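Local coordinates for uncharacterized conserved protein YndB, AHSA1/START domain (PDB 6V04), which is of unknown function but, as a START/Bet v1-like protein encoded in the dynemicin biosynthetic locus, may act as a polyketide cyclase or aromatase, at residues W147-G153 with V240-H246. Residues are numbered along the deposited sequence; the frame is centred on the assembly and turned at random.
With MG (magnesium ion), chain C.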
ATOM      1  N   TRP A 147     -10.300   6.697   2.648  1.00 20.37           N
ATOM      2  CA  TRP A 147      -8.946   6.530   3.149  1.00 20.01           C
ATOM      3  C   TRP A 147      -8.852   5.209   3.898  1.00 21.44           C
ATOM      4  O   TRP A 147      -9.798   4.788   4.567  1.00 22.40           O
ATOM      5  CB  TRP A 147      -8.529   7.738   4.018  1.00 21.64           C
ATOM      6  CG  TRP A 147      -9.291   7.953   5.293  1.00 21.77           C
ATOM      7  CD1 TRP A 147     -10.456   8.669   5.457  1.00 22.54           C
ATOM      8  CD2 TRP A 147      -8.906   7.521   6.600  1.00 21.72           C
ATOM      9  NE1 TRP A 147     -10.820   8.672   6.781  1.00 21.62           N
ATOM     10  CE2 TRP A 147      -9.886   7.972   7.502  1.00 22.67           C
ATOM     11  CE3 TRP A 147      -7.831   6.776   7.094  1.00 22.74           C
ATOM     12  CZ2 TRP A 147      -9.820   7.709   8.867  1.00 23.14           C
ATOM     13  CZ3 TRP A 147      -7.775   6.499   8.430  1.00 22.73           C
ATOM     14  CH2 TRP A 147      -8.757   6.977   9.317  1.00 22.65           C
ATOM     15  N   ARG A 148      -7.726   4.531   3.727  1.00 21.86           N
ATOM     16  CA  ARG A 148      -7.558   3.199   4.294  1.00 21.91           C
ATOM     17  C   ARG A 148      -7.136   3.280   5.758  1.00 21.93           C
ATOM     18  O   ARG A 148      -6.212   4.022   6.117  1.00 21.31           O
ATOM     19  CB  ARG A 148      -6.531   2.439   3.464  1.00 23.89           C
ATOM     20  CG  ARG A 148      -6.422   0.969   3.801  1.00 23.10           C
ATOM     21  CD  ARG A 148      -5.788   0.181   2.682  1.00 24.91           C
ATOM     22  NE  ARG A 148      -4.395   0.531   2.487  1.00 24.86           N
ATOM     23  CZ  ARG A 148      -3.368  -0.123   3.026  1.00 25.49           C
ATOM     24  NH1 ARG A 148      -2.137   0.280   2.777  1.00 26.16           N
ATOM     25  NH2 ARG A 148      -3.562  -1.179   3.814  1.00 27.88           N
ATOM     26  N   GLN A 149      -7.782   2.470   6.602  1.00 22.13           N
ATOM     27  CA  GLN A 149      -7.618   2.637   8.041  1.00 21.97           C
ATOM     28  C   GLN A 149      -6.233   2.279   8.551  1.00 23.96           C
ATOM     29  O   GLN A 149      -5.870   2.726   9.645  1.00 24.70           O
ATOM     30  CB  GLN A 149      -8.655   1.817   8.798  1.00 21.44           C
ATOM     31  CG  GLN A 149      -8.514   0.313   8.669  1.00 22.84           C
ATOM     32  CD  GLN A 149      -9.734  -0.417   9.206  1.00 24.99           C
ATOM     33  OE1 GLN A 149     -10.865  -0.184   8.763  1.00 25.54           O
ATOM     34  NE2 GLN A 149      -9.513  -1.300  10.168  1.00 31.20           N
ATOM     35  N   GLU A 150      -5.460   1.468   7.833  1.00 23.64           N
ATOM     36  CA  GLU A 150      -4.119   1.089   8.263  1.00 22.55           C
ATOM     37  C   GLU A 150      -3.114   1.480   7.192  1.00 20.41           C
ATOM     38  O   GLU A 150      -3.466   1.610   6.011  1.00 21.16           O
ATOM     39  CB  GLU A 150      -4.012  -0.413   8.565  1.00 30.93           C
ATOM     40  CG  GLU A 150      -4.683  -1.322   7.571  1.00 39.02           C
ATOM     41  CD  GLU A 150      -4.799  -2.733   8.109  1.00 74.17           C
ATOM     42  OE1 GLU A 150      -3.750  -3.387   8.279  1.00 72.10           O
ATOM     43  OE2 GLU A 150      -5.934  -3.173   8.392  1.00 76.11           O
ATOM     44  N   ILE A 151      -1.881   1.763   7.642  1.00 20.37           N
ATOM     45  CA  ILE A 151      -0.732   2.043   6.787  1.00 20.95           C
ATOM     46  C   ILE A 151       0.116   0.788   6.722  1.00 21.18           C
ATOM     47  O   ILE A 151       0.371   0.155   7.755  1.00 22.41           O
ATOM     48  CB  ILE A 151       0.117   3.204   7.331  1.00 20.18           C
ATOM     49  CG1 ILE A 151      -0.703   4.488   7.382  1.00 20.64           C
ATOM     50  CG2 ILE A 151       1.363   3.406   6.497  1.00 22.39           C
ATOM     51  CD1 ILE A 151      -0.009   5.601   8.144  1.00 23.05           C
ATOM     52  N   ASP A 152       0.585   0.434   5.526  1.00 22.54           N
ATOM     53  CA  ASP A 152       1.597  -0.610   5.430  1.00 21.93           C
ATOM     54  C   ASP A 152       2.464  -0.330   4.215  1.00 23.43           C
ATOM     55  O   ASP A 152       2.158   0.517   3.374  1.00 25.79           O
ATOM     56  CB  ASP A 152       0.977  -2.002   5.394  1.00 26.02           C
ATOM     57  CG  ASP A 152      -0.209  -2.089   4.504  1.00 29.70           C
ATOM     58  OD1 ASP A 152      -0.086  -1.668   3.341  1.00 31.98           O
ATOM     59  OD2 ASP A 152      -1.261  -2.581   4.972  1.00 37.23           O
ATOM     60  N   GLY A 153       3.587  -1.017   4.156  1.00 22.73           N
ATOM     61  CA  GLY A 153       4.479  -0.869   3.032  1.00 23.41           C
ATOM     62  C   GLY A 153       5.626  -1.829   3.219  1.00 23.32           C
ATOM     63  O   GLY A 153       5.835  -2.371   4.311  1.00 23.72           O
ATOM     64  N   VAL A 240       6.529  -2.517   7.196  1.00 24.03           N
ATOM     65  CA  VAL A 240       5.976  -1.708   8.270  1.00 23.17           C
ATOM     66  C   VAL A 240       4.466  -1.838   8.251  1.00 22.14           C
ATOM     67  O   VAL A 240       3.852  -1.961   7.186  1.00 22.35           O
ATOM     68  CB  VAL A 240       6.389  -0.226   8.175  1.00 24.05           C
ATOM     69  CG1 VAL A 240       5.947   0.385   6.858  1.00 26.21           C
ATOM     70  CG2 VAL A 240       5.788   0.550   9.357  1.00 31.17           C
ATOM     71  N   SER A 241       3.875  -1.844   9.443  1.00 23.64           N
ATOM     72  CA  SER A 241       2.437  -1.710   9.634  1.00 24.79           C
ATOM     73  C   SER A 241       2.220  -0.667  10.714  1.00 22.99           C
ATOM     74  O   SER A 241       2.830  -0.756  11.785  1.00 26.23           O
ATOM     75  CB  SER A 241       1.813  -3.034  10.060  1.00 29.88           C
ATOM     76  OG  SER A 241       0.432  -2.888  10.361  1.00 34.59           O
ATOM     77  N   HIS A 242       1.352   0.309  10.459  1.00 21.28           N
ATOM     78  CA  HIS A 242       1.056   1.343  11.441  1.00 21.89           C
ATOM     79  C   HIS A 242      -0.458   1.490  11.508  1.00 20.04           C
ATOM     80  O   HIS A 242      -1.084   1.940  10.541  1.00 20.81           O
ATOM     81  CB  HIS A 242       1.758   2.638  11.066  1.00 22.98           C
ATOM     82  CG  HIS A 242       1.841   3.622  12.181  1.00 22.73           C
ATOM     83  ND1 HIS A 242       2.657   4.731  12.131  1.00 23.62           N
ATOM     84  CD2 HIS A 242       1.210   3.666  13.377  1.00 22.10           C
ATOM     85  CE1 HIS A 242       2.513   5.425  13.244  1.00 24.14           C
ATOM     86  NE2 HIS A 242       1.645   4.801  14.022  1.00 23.92           N
ATOM     87  N   GLN A 243      -1.037   1.092  12.635  1.00 20.98           N
ATOM     88  CA  GLN A 243      -2.478   0.939  12.790  1.00 21.78           C
ATOM     89  C   GLN A 243      -3.025   1.878  13.861  1.00 22.67           C
ATOM     90  O   GLN A 243      -2.291   2.363  14.727  1.00 21.85           O
ATOM     91  CB  GLN A 243      -2.842  -0.497  13.172  1.00 24.07           C
ATOM     92  CG  GLN A 243      -2.500  -1.522  12.098  1.00 26.46           C
ATOM     93  CD  GLN A 243      -2.843  -2.940  12.509  1.00 40.66           C
ATOM     94  OE1 GLN A 243      -2.840  -3.273  13.689  1.00 45.13           O
ATOM     95  NE2 GLN A 243      -3.136  -3.784  11.530  1.00 56.69           N
ATOM     96  N   GLY A 244      -4.341   2.067  13.830  1.00 22.07           N
ATOM     97  CA  GLY A 244      -5.053   2.782  14.883  1.00 24.33           C
ATOM     98  C   GLY A 244      -5.749   4.053  14.448  1.00 21.92           C
ATOM     99  O   GLY A 244      -6.526   4.610  15.244  1.00 22.32           O
ATOM    100  N   TRP A 245      -5.532   4.503  13.211  1.00 20.33           N
ATOM    101  CA  TRP A 245      -5.982   5.823  12.764  1.00 21.38           C
ATOM    102  C   TRP A 245      -7.491   5.968  12.860  1.00 21.66           C
ATOM    103  O   TRP A 245      -8.002   7.060  13.167  1.00 22.51           O
ATOM    104  CB  TRP A 245      -5.520   6.053  11.320  1.00 21.56           C
ATOM    105  CG  TRP A 245      -4.064   5.795  11.224  1.00 20.31           C
ATOM    106  CD1 TRP A 245      -3.458   4.688  10.694  1.00 20.91           C
ATOM    107  CD2 TRP A 245      -3.026   6.609  11.755  1.00 18.84           C
ATOM    108  NE1 TRP A 245      -2.094   4.782  10.859  1.00 20.27           N
ATOM    109  CE2 TRP A 245      -1.807   5.962  11.499  1.00 20.18           C
ATOM    110  CE3 TRP A 245      -3.008   7.850  12.416  1.00 19.70           C
ATOM    111  CZ2 TRP A 245      -0.582   6.491  11.899  1.00 20.95           C
ATOM    112  CZ3 TRP A 245      -1.794   8.373  12.801  1.00 21.80           C
ATOM    113  CH2 TRP A 245      -0.600   7.715  12.535  1.00 22.23           C
ATOM    114  N   HIS A 246      -8.215   4.896  12.599  1.00 20.55           N
ATOM    115  CA  HIS A 246      -9.674   4.914  12.619  1.00 22.55           C
ATOM    116  C   HIS A 246     -10.274   4.844  14.022  1.00 25.10           C
ATOM    117  O   HIS A 246     -11.499   4.952  14.155  1.00 24.53           O
ATOM    118  CB  HIS A 246     -10.199   3.735  11.801  1.00 23.54           C
ATOM    119  CG  HIS A 246      -9.846   2.405  12.386  1.00 23.66           C
ATOM    120  ND1 HIS A 246      -8.543   2.010  12.602  1.00 24.71           N
ATOM    121  CD2 HIS A 246     -10.625   1.393  12.826  1.00 26.29           C
ATOM    122  CE1 HIS A 246      -8.538   0.809  13.149  1.00 25.71           C
ATOM    123  NE2 HIS A 246      -9.788   0.412  13.295  1.00 31.02           N
TER
HETATM  124 MG    MG C 302     -12.823  -0.759   8.939  1.00 23.13          MG
HETATM  125  O   HOH W   1      -5.543   0.844  11.677  1.00 26.78           O
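Ile151 and His242 face each other as an antiparallel hydrogen-bonded pair, Ile151 N giving to His242 O at 3.0 Å and His242 N to Ile151 O at 2.9 Å. Gly153 and Val240 repeat the pattern, with the non-hydrogen-bonded Asp152–Ser241 pair between them. The tight side is that of Ile151 and His242. With CG1 set beside the backbone N (chi1 -62°), Ile151 brings CD1 to 3.5 Å from Trp245 NE1. That indole nitrogen also donates a hydrogen bond to His242 O, from the face of the carbonyl plane opposite Ile151 N. Trp245 CZ2 lies over the His242 ring, Phe262 of helix 252-277 packs against both rings, and His242 ND1 is hydrogen-bonded to Trp266 NE1.

The other side is looser. Gln243 NE2 reaches Glu150 OE1 weakly (3.3 Å), and a water links Gln149 O with Gly244 N beyond the paired strand ends. Here Gln149 NE2 lies over one face of the exposed His246 ring, offset toward its rim, amide and ring planes 22° apart, while Gln149 OE1 coordinates the magnesium ion at 2.0 Å. In this seven-stranded antiparallel sheet the strands first and last in sequence, 151-157 (outermost) and 236-243, pair beside the long C-terminal helix, as in the helix-grip fold of START/Bet v1-like domains.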